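Local structure of Poly(A) RNA polymerase GLD2 (Rattus norvegicus, 6LBK) at residues L57-T62 and L203-K208; D111-V116 and V182-T187; S225-V230 and E329-G334. The protein probably adds successive AMP units from ATP to the 3' ends of selected cytoplasmic RNAs as a non-canonical poly(A) polymerase, and single nucleotides to certain microRNAs. The protein carries 1 engineered substitution. All coordinates share one frame; numbering follows the deposited sequence.

Interaction 1: residues L57-T62 and L203-K208; sequences LELFET and LVLVIK
Leu59 and Phe60 of helix 51-63 press on Leu205 and Val206 of helix 200-213. Just before them, Glu58 O takes two bonds from Thr62, one from its backbone N and one from Thr62 OG1 at 3.0 Å; the two donors approach from opposite faces of the carbonyl plane and tie the hydroxyl back to its own helix. Leu59 points toward the partner helix. Its CG stands anti to the backbone N (chi1 -178°), which carries the branched end to the partner helix: Leu59 CD2 meets Val206 CG2 at 3.8 Å, the two side chains crossing at about a right angle, and Leu59 CD2 also lies 4.1 Å from Val206 CA. Leu59 CG in addition lies 4.3 Å from Leu205 CD1. Phe60 follows as the residue nearest to Leu205 in backbone register, with Phe60 CD1 4.2 Å from Leu205 CB, while its side chain also touches Arg201 and Pro202 near the start of helix 200-213. All four touching residues are buried, and no hydrogen bond crosses between the two segments. With segment axes 9.2 Å apart and inclined at 88°, this is near-perpendicular apolar helix packing, consistent with the helical central domain of Cid1-like nucleotidyltransferases, to which an N-terminal helix contributes.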
loop_
_atom_site.group_PDB
_atom_site.type_symbol
_atom_site.label_atom_id
_atom_site.label_comp_id
_atom_site.label_asym_id
_atom_site.label_seq_id
_atom_site.Cartn_x
_atom_site.Cartn_y
_atom_site.Cartn_z
ATOM N N LEU A 57 4.095 -6.209 17.835
ATOM C CA LEU A 57 4.534 -4.860 18.181
ATOM C C LEU A 57 6.050 -4.708 18.100
ATOM O O LEU A 57 6.539 -3.650 17.691
ATOM C CB LEU A 57 4.037 -4.460 19.563
ATOM C CG LEU A 57 2.572 -4.087 19.464
ATOM C CD1 LEU A 57 2.002 -3.983 20.842
ATOM C CD2 LEU A 57 2.448 -2.802 18.758
ATOM N N GLU A 58 6.810 -5.730 18.517
ATOM C CA GLU A 58 8.270 -5.687 18.399
ATOM C C GLU A 58 8.701 -5.528 16.944
ATOM O O GLU A 58 9.555 -4.690 16.618
ATOM C CB GLU A 58 8.885 -6.949 19.017
ATOM C CG GLU A 58 9.477 -6.762 20.398
ATOM C CD GLU A 58 9.802 -8.087 21.102
ATOM O OE1 GLU A 58 10.593 -8.887 20.553
ATOM O OE2 GLU A 58 9.291 -8.314 22.226
ATOM N N LEU A 59 8.107 -6.322 16.050
ATOM C CA LEU A 59 8.408 -6.202 14.628
ATOM C C LEU A 59 7.946 -4.850 14.087
ATOM O O LEU A 59 8.641 -4.221 13.273
ATOM C CB LEU A 59 7.740 -7.346 13.859
ATOM C CG LEU A 59 7.984 -7.402 12.355
ATOM C CD1 LEU A 59 9.371 -7.930 12.089
ATOM C CD2 LEU A 59 6.954 -8.267 11.687
ATOM N N PHE A 60 6.779 -4.386 14.534
ATOM C CA PHE A 60 6.281 -3.092 14.102
ATOM C C PHE A 60 7.261 -1.987 14.464
ATOM O O PHE A 60 7.655 -1.186 13.612
ATOM C CB PHE A 60 4.914 -2.827 14.724
ATOM C CG PHE A 60 4.403 -1.457 14.445
ATOM C CD1 PHE A 60 4.359 -0.979 13.129
ATOM C CD2 PHE A 60 3.967 -0.648 15.476
ATOM C CE1 PHE A 60 3.913 0.303 12.846
ATOM C CE2 PHE A 60 3.499 0.628 15.212
ATOM C CZ PHE A 60 3.472 1.111 13.884
ATOM N N GLU A 61 7.704 -1.963 15.716
ATOM C CA GLU A 61 8.515 -0.857 16.192
ATOM C C GLU A 61 9.925 -0.888 15.616
ATOM O O GLU A 61 10.517 0.177 15.388
ATOM C CB GLU A 61 8.568 -0.911 17.708
ATOM C CG GLU A 61 7.218 -0.779 18.351
ATOM C CD GLU A 61 7.312 -0.168 19.717
ATOM O OE1 GLU A 61 6.959 -0.863 20.703
ATOM O OE2 GLU A 61 7.756 1.000 19.798
ATOM N N THR A 62 10.471 -2.079 15.330
ATOM C CA THR A 62 11.802 -2.080 14.729
ATOM C C THR A 62 11.787 -1.904 13.206
ATOM O O THR A 62 12.771 -1.395 12.654
ATOM C CB THR A 62 12.571 -3.352 15.126
ATOM O OG1 THR A 62 11.854 -4.521 14.708
ATOM C CG2 THR A 62 12.805 -3.399 16.643
ATOM N N LEU A 203 -0.753 -4.248 12.276
ATOM C CA LEU A 203 -1.291 -5.387 11.553
ATOM C C LEU A 203 -0.878 -5.333 10.098
ATOM O O LEU A 203 -0.423 -6.330 9.527
ATOM C CB LEU A 203 -2.809 -5.399 11.654
ATOM C CG LEU A 203 -3.347 -6.718 11.113
ATOM C CD1 LEU A 203 -3.143 -7.834 12.214
ATOM C CD2 LEU A 203 -4.785 -6.658 10.586
ATOM N N VAL A 204 -1.031 -4.165 9.478
ATOM C CA VAL A 204 -0.672 -4.035 8.076
ATOM C C VAL A 204 0.806 -4.345 7.875
ATOM O O VAL A 204 1.188 -5.006 6.901
ATOM C CB VAL A 204 -1.058 -2.638 7.564
ATOM C CG1 VAL A 204 -0.236 -2.262 6.341
ATOM C CG2 VAL A 204 -2.586 -2.569 7.262
ATOM N N LEU A 205 1.659 -3.905 8.802
ATOM C CA LEU A 205 3.093 -4.094 8.608
ATOM C C LEU A 205 3.469 -5.572 8.713
ATOM O O LEU A 205 4.217 -6.095 7.872
ATOM C CB LEU A 205 3.880 -3.242 9.613
ATOM C CG LEU A 205 5.414 -3.117 9.643
ATOM C CD1 LEU A 205 6.200 -4.426 9.821
ATOM C CD2 LEU A 205 5.862 -2.378 8.395
ATOM N N VAL A 206 2.996 -6.256 9.763
ATOM C CA VAL A 206 3.335 -7.674 9.890
ATOM C C VAL A 206 2.792 -8.450 8.701
ATOM O O VAL A 206 3.424 -9.389 8.212
ATOM C CB VAL A 206 2.813 -8.253 11.219
ATOM C CG1 VAL A 206 1.260 -8.300 11.239
ATOM C CG2 VAL A 206 3.392 -9.630 11.434
ATOM N N ILE A 207 1.639 -8.033 8.184
ATOM C CA ILE A 207 1.030 -8.709 7.051
ATOM C C ILE A 207 1.814 -8.453 5.758
ATOM O O ILE A 207 1.999 -9.369 4.944
ATOM C CB ILE A 207 -0.435 -8.267 6.971
ATOM C CG1 ILE A 207 -1.210 -8.943 8.130
ATOM C CG2 ILE A 207 -1.007 -8.584 5.639
ATOM C CD1 ILE A 207 -2.689 -8.572 8.221
ATOM N N LYS A 208 2.314 -7.228 5.557
ATOM C CA LYS A 208 3.202 -6.958 4.422
ATOM C C LYS A 208 4.466 -7.811 4.504
ATOM O O LYS A 208 4.870 -8.436 3.517
ATOM C CB LYS A 208 3.584 -5.476 4.387
ATOM C CG LYS A 208 2.688 -4.557 3.586
ATOM C CD LYS A 208 3.259 -3.164 3.683
ATOM C CE LYS A 208 2.520 -2.166 2.837
ATOM N NZ LYS A 208 3.423 -1.051 2.422
#

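Interaction 2: residues D111-V116 and V182-T187; sequences DLCLVV and VGIRNT
Gly183 O, one residue before the isoleucine that meets Cys113 and Val115, is gripped twice by Thr187: by the backbone N at 3.1 Å, as the helix requires, and by Thr187 OG1 at 2.7 Å. The hydroxyl approaches with a C=O...donor angle of 157°, tilted modestly from the carbonyl plane, and Thr187 OG1 in turn accepts a bond from Gly97 N in the loop after strand 91-96. Thr187 thus fastens the first turn of helix 182-194 both to itself and to the neighbourhood of the sheet.

The contact with strand 110-116 is made through Ile184. Its CG1 lies anti to the carbonyl carbon and the chain continues extended (chi2 166°), so that CD1 is carried out toward the strand although the side chain does not start in that direction. This one methyl meets two residues on the same face of the strand, with Ile184 CD1 4.1 Å from Cys113 SG. Val115 CG2 is likewise 4.1 Å from Ile184 CD1, and these two side chains cross obliquely. Cys113 and Val115 both point toward the helix, whereas Leu114 between them turns the other way, onto Ile134 and Val138 of helix 128-144. Phe94 touches both Val115 and Ile184 and continues the apolar patch onto the neighbouring strand 91-96. Helix 182-194 thereby packs on the mixed sheet of the nucleotidyltransferase palm, the catalytic domain.

Asp111, at the other end of the segment, probably binds the catalytic magnesium ion, and it takes no part in this contact. Helix and strand therefore meet through dispersion forces between a methyl, a sulfur and a second methyl, with no hydrogen bond between the two segments, while the hydroxyl of Thr187 is bonded within the helix and to Gly97 N.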
loop_
_atom_site.group_PDB
_atom_site.type_symbol
_atom_site.label_atom_id
_atom_site.label_comp_id
_atom_site.label_asym_id
_atom_site.label_seq_id
_atom_site.Cartn_x
_atom_site.Cartn_y
_atom_site.Cartn_z
ATOM N N ASP A 111 7.983 6.342 -3.655
ATOM C CA ASP A 111 7.135 6.502 -4.827
ATOM C C ASP A 111 6.916 7.994 -5.031
ATOM O O ASP A 111 6.547 8.710 -4.094
ATOM C CB ASP A 111 5.787 5.792 -4.649
ATOM C CG ASP A 111 5.901 4.262 -4.685
ATOM O OD1 ASP A 111 6.034 3.684 -5.800
ATOM O OD2 ASP A 111 5.848 3.638 -3.587
ATOM N N LEU A 112 7.142 8.453 -6.258
ATOM C CA LEU A 112 7.043 9.845 -6.629
ATOM C C LEU A 112 6.065 9.963 -7.785
ATOM O O LEU A 112 6.046 9.132 -8.705
ATOM C CB LEU A 112 8.429 10.428 -7.030
ATOM C CG LEU A 112 9.516 10.251 -5.980
ATOM C CD1 LEU A 112 10.921 10.398 -6.571
ATOM C CD2 LEU A 112 9.313 11.260 -4.884
ATOM N N CYS A 113 5.288 11.027 -7.752
ATOM C CA CYS A 113 4.299 11.284 -8.771
ATOM C C CYS A 113 4.570 12.684 -9.313
ATOM O O CYS A 113 4.471 13.672 -8.568
ATOM C CB CYS A 113 2.914 11.165 -8.181
ATOM S SG CYS A 113 1.741 11.608 -9.357
ATOM N N LEU A 114 4.912 12.753 -10.592
ATOM C CA LEU A 114 5.229 14.043 -11.237
ATOM C C LEU A 114 3.956 14.601 -11.850
ATOM O O LEU A 114 3.352 13.923 -12.631
ATOM C CB LEU A 114 6.313 13.797 -12.280
ATOM C CG LEU A 114 6.782 15.016 -13.056
ATOM C CD1 LEU A 114 7.372 16.051 -12.129
ATOM C CD2 LEU A 114 7.794 14.615 -14.099
ATOM N N VAL A 115 3.573 15.796 -11.431
ATOM C CA VAL A 115 2.354 16.453 -11.961
ATOM C C VAL A 115 2.784 17.546 -12.926
ATOM O O VAL A 115 3.413 18.505 -12.495
ATOM C CB VAL A 115 1.541 17.065 -10.823
ATOM C CG1 VAL A 115 0.133 17.344 -11.278
ATOM C CG2 VAL A 115 1.532 16.133 -9.640
ATOM N N VAL A 116 2.373 17.394 -14.174
ATOM C CA VAL A 116 2.722 18.326 -15.268
ATOM C C VAL A 116 1.412 18.866 -15.787
ATOM O O VAL A 116 0.575 18.060 -16.120
ATOM C CB VAL A 116 3.429 17.535 -16.365
ATOM C CG1 VAL A 116 3.575 18.349 -17.616
ATOM C CG2 VAL A 116 4.772 17.042 -15.891
ATOM N N VAL A 182 -4.200 9.713 -9.023
ATOM C CA VAL A 182 -4.993 8.952 -8.057
ATOM C C VAL A 182 -4.129 8.467 -6.892
ATOM O O VAL A 182 -4.588 8.411 -5.740
ATOM C CB VAL A 182 -5.727 7.789 -8.761
ATOM C CG1 VAL A 182 -4.751 6.781 -9.326
ATOM C CG2 VAL A 182 -6.668 7.093 -7.792
ATOM N N GLY A 183 -2.853 8.178 -7.157
ATOM C CA GLY A 183 -1.957 7.764 -6.090
ATOM C C GLY A 183 -1.746 8.834 -5.032
ATOM O O GLY A 183 -1.520 8.512 -3.864
ATOM N N ILE A 184 -1.811 10.122 -5.419
ATOM C CA ILE A 184 -1.823 11.179 -4.409
ATOM C C ILE A 184 -3.084 11.074 -3.550
ATOM O O ILE A 184 -3.007 11.016 -2.312
ATOM C CB ILE A 184 -1.677 12.573 -5.048
ATOM C CG1 ILE A 184 -0.313 12.757 -5.741
ATOM C CG2 ILE A 184 -1.900 13.661 -4.001
ATOM C CD1 ILE A 184 -0.257 13.941 -6.654
ATOM N N ARG A 185 -4.256 10.942 -4.189
ATOM C CA ARG A 185 -5.503 10.902 -3.420
ATOM C C ARG A 185 -5.526 9.730 -2.439
ATOM O O ARG A 185 -5.704 9.916 -1.223
ATOM C CB ARG A 185 -6.712 10.836 -4.353
ATOM C CG ARG A 185 -6.774 12.019 -5.296
ATOM C CD ARG A 185 -8.171 12.349 -5.750
ATOM N NE ARG A 185 -8.111 13.595 -6.506
ATOM C CZ ARG A 185 -8.199 14.802 -5.960
ATOM N NH1 ARG A 185 -8.369 14.931 -4.652
ATOM N NH2 ARG A 185 -8.107 15.877 -6.716
ATOM N N ASN A 186 -5.261 8.522 -2.926
ATOM C CA ASN A 186 -5.408 7.410 -2.003
ATOM C C ASN A 186 -4.307 7.401 -0.956
ATOM O O ASN A 186 -4.552 6.898 0.151
ATOM C CB ASN A 186 -5.495 6.077 -2.748
ATOM C CG ASN A 186 -4.306 5.808 -3.636
ATOM O OD1 ASN A 186 -3.161 6.092 -3.277
ATOM N ND2 ASN A 186 -4.570 5.231 -4.809
ATOM N N THR A 187 -3.159 8.064 -1.237
ATOM C CA THR A 187 -2.131 8.173 -0.197
ATOM C C THR A 187 -2.733 8.718 1.085
ATOM O O THR A 187 -2.461 8.202 2.179
ATOM C CB THR A 187 -0.946 9.046 -0.637
ATOM O OG1 THR A 187 -0.140 8.328 -1.579
ATOM C CG2 THR A 187 -0.082 9.381 0.562
#

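Interaction 3: residues S225-V230 and E329-G334; sequences SSYSLV and EEPFDG
Tyr227 stretches from the first turn of helix 226-239 to the loop after strand 328-329, where Tyr227 OH donates to Glu330 OE2 at 2.6 Å. With CG anti to the backbone N (chi1 -170°), the phenol is directed to the loop. Glu330 instead is bent at chi2 (-74°), turning its carboxylate onto the backbone N-H groups of Phe332 and Asp333. Ring and carboxylate planes are 40° apart; OE2 lies at the ring edge, yet the hydroxyl meets it from above the carboxylate plane. The same oxygen accepts a bond from Asn186 ND2 of helix 182-194. The second oxygen is held by the loop itself: Phe332 N reaches Glu330 OE1 at 2.7 Å, and Asp333 N meets Glu330 OE1 nearly along the C-O axis. Pro331 completes the seat, its CD 3.3 Å from Tyr227 OH. With an alanine at Glu330, the tyrosine hydroxyl and the Asn186 amide would probably lose their shared acceptor, and the turn at Phe332 and Asp333 its brace. A single buried carboxylate thus joins two helices to a turn, and the four bonds probably hold it against rotation.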
loop_
_atom_site.group_PDB
_atom_site.type_symbol
_atom_site.label_atom_id
_atom_site.label_comp_id
_atom_site.label_asym_id
_atom_site.label_seq_id
_atom_site.Cartn_x
_atom_site.Cartn_y
_atom_site.Cartn_z
ATOM N N SER A 225 -0.277 -7.039 -5.027
ATOM C CA SER A 225 0.374 -5.763 -4.801
ATOM C C SER A 225 0.201 -5.335 -3.351
ATOM O O SER A 225 -0.753 -5.728 -2.675
ATOM C CB SER A 225 -0.187 -4.683 -5.731
ATOM O OG SER A 225 -1.532 -4.387 -5.419
ATOM N N SER A 226 1.148 -4.514 -2.879
ATOM C CA SER A 226 1.061 -3.998 -1.521
ATOM C C SER A 226 -0.251 -3.269 -1.314
ATOM O O SER A 226 -0.869 -3.374 -0.246
ATOM C CB SER A 226 2.226 -3.059 -1.253
ATOM O OG SER A 226 3.404 -3.790 -0.969
ATOM N N TYR A 227 -0.687 -2.518 -2.333
ATOM C CA TYR A 227 -1.947 -1.787 -2.253
ATOM C C TYR A 227 -3.129 -2.742 -2.143
ATOM O O TYR A 227 -4.076 -2.479 -1.391
ATOM C CB TYR A 227 -2.091 -0.875 -3.466
ATOM C CG TYR A 227 -3.220 0.138 -3.429
ATOM C CD1 TYR A 227 -3.566 0.795 -2.251
ATOM C CD2 TYR A 227 -3.913 0.477 -4.598
ATOM C CE1 TYR A 227 -4.588 1.751 -2.229
ATOM C CE2 TYR A 227 -4.934 1.428 -4.588
ATOM C CZ TYR A 227 -5.262 2.068 -3.393
ATOM O OH TYR A 227 -6.264 3.026 -3.380
ATOM N N SER A 228 -3.098 -3.851 -2.892
ATOM C CA SER A 228 -4.156 -4.848 -2.759
ATOM C C SER A 228 -4.225 -5.373 -1.340
ATOM O O SER A 228 -5.302 -5.439 -0.743
ATOM C CB SER A 228 -3.921 -5.999 -3.720
ATOM O OG SER A 228 -4.117 -5.569 -5.048
ATOM N N LEU A 229 -3.070 -5.723 -0.770
ATOM C CA LEU A 229 -3.038 -6.232 0.599
ATOM C C LEU A 229 -3.584 -5.210 1.579
ATOM O O LEU A 229 -4.357 -5.556 2.472
ATOM C CB LEU A 229 -1.620 -6.613 1.000
ATOM C CG LEU A 229 -1.103 -8.014 0.803
ATOM C CD1 LEU A 229 0.306 -7.962 1.269
ATOM C CD2 LEU A 229 -1.908 -8.995 1.643
ATOM N N VAL A 230 -3.091 -3.975 1.506
ATOM C CA VAL A 230 -3.550 -2.914 2.400
ATOM C C VAL A 230 -5.045 -2.782 2.315
ATOM O O VAL A 230 -5.721 -2.606 3.327
ATOM C CB VAL A 230 -2.855 -1.569 2.077
ATOM C CG1 VAL A 230 -3.415 -0.484 2.965
ATOM C CG2 VAL A 230 -1.358 -1.679 2.309
ATOM N N GLU A 329 -11.597 -3.396 -5.490
ATOM C CA GLU A 329 -12.010 -2.145 -6.118
ATOM C C GLU A 329 -11.121 -0.993 -5.645
ATOM O O GLU A 329 -11.023 -0.731 -4.443
ATOM C CB GLU A 329 -13.474 -1.835 -5.806
ATOM C CG GLU A 329 -14.019 -0.579 -6.499
ATOM C CD GLU A 329 -15.390 -0.113 -5.963
ATOM O OE1 GLU A 329 -16.303 0.174 -6.782
ATOM O OE2 GLU A 329 -15.557 -0.015 -4.728
ATOM N N GLU A 330 -10.451 -0.317 -6.575
ATOM C CA GLU A 330 -9.790 0.926 -6.205
ATOM C C GLU A 330 -10.863 1.870 -5.656
ATOM O O GLU A 330 -11.970 1.913 -6.196
ATOM C CB GLU A 330 -9.060 1.523 -7.418
ATOM C CG GLU A 330 -7.719 2.220 -7.157
ATOM C CD GLU A 330 -7.812 3.602 -6.473
ATOM O OE1 GLU A 330 -8.812 4.322 -6.694
ATOM O OE2 GLU A 330 -6.872 3.969 -5.715
ATOM N N PRO A 331 -10.614 2.559 -4.534
ATOM C CA PRO A 331 -11.682 3.387 -3.936
ATOM C C PRO A 331 -11.986 4.687 -4.684
ATOM O O PRO A 331 -13.115 5.184 -4.565
ATOM C CB PRO A 331 -11.179 3.658 -2.511
ATOM C CG PRO A 331 -9.744 3.387 -2.538
ATOM C CD PRO A 331 -9.452 2.423 -3.651
ATOM N N PHE A 332 -11.055 5.245 -5.466
ATOM C CA PHE A 332 -11.340 6.490 -6.174
ATOM C C PHE A 332 -11.756 6.253 -7.623
ATOM O O PHE A 332 -12.739 6.842 -8.072
ATOM C CB PHE A 332 -10.134 7.455 -6.100
ATOM C CG PHE A 332 -9.884 8.042 -4.711
ATOM C CD1 PHE A 332 -10.725 9.018 -4.185
ATOM C CD2 PHE A 332 -8.809 7.629 -3.945
ATOM C CE1 PHE A 332 -10.503 9.556 -2.925
ATOM C CE2 PHE A 332 -8.592 8.158 -2.679
ATOM C CZ PHE A 332 -9.438 9.126 -2.178
ATOM N N ASP A 333 -11.059 5.407 -8.377
ATOM C CA ASP A 333 -11.548 4.954 -9.678
ATOM C C ASP A 333 -11.991 3.493 -9.617
ATOM O O ASP A 333 -11.763 2.780 -8.638
ATOM C CB ASP A 333 -10.480 5.139 -10.755
ATOM C CG ASP A 333 -9.206 4.417 -10.438
ATOM O OD1 ASP A 333 -9.161 3.782 -9.381
ATOM O OD2 ASP A 333 -8.229 4.497 -11.213
ATOM N N GLY A 334 -12.652 3.042 -10.675
ATOM C CA GLY A 334 -13.197 1.697 -10.654
ATOM C C GLY A 334 -12.367 0.677 -11.403
ATOM O O GLY A 334 -12.620 0.429 -12.587
#

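Helices 182-194, 200-213 and 226-239 follow one another in the chain and connect the three contacts. Interaction 1 touches interaction 3 where Lys208 CE lies 3.9 Å from Val230 CG2 and Ile207 CG2 4.1 Å from Leu229 CD2. Interaction 2 also joins interaction 3, through Asn186 and Arg185, which pack on Phe332; Asn186 CA is 3.3 Å from Phe332 CE2. Interactions 1 and 2 do not meet, their centres 25 Å apart. The side chain of Tyr227 lies about 9 Å from that of Asp111, a probable magnesium ligand, so interaction 3 is near the catalytic site, with interaction 1 on the far side of the chain's centre from interaction 2.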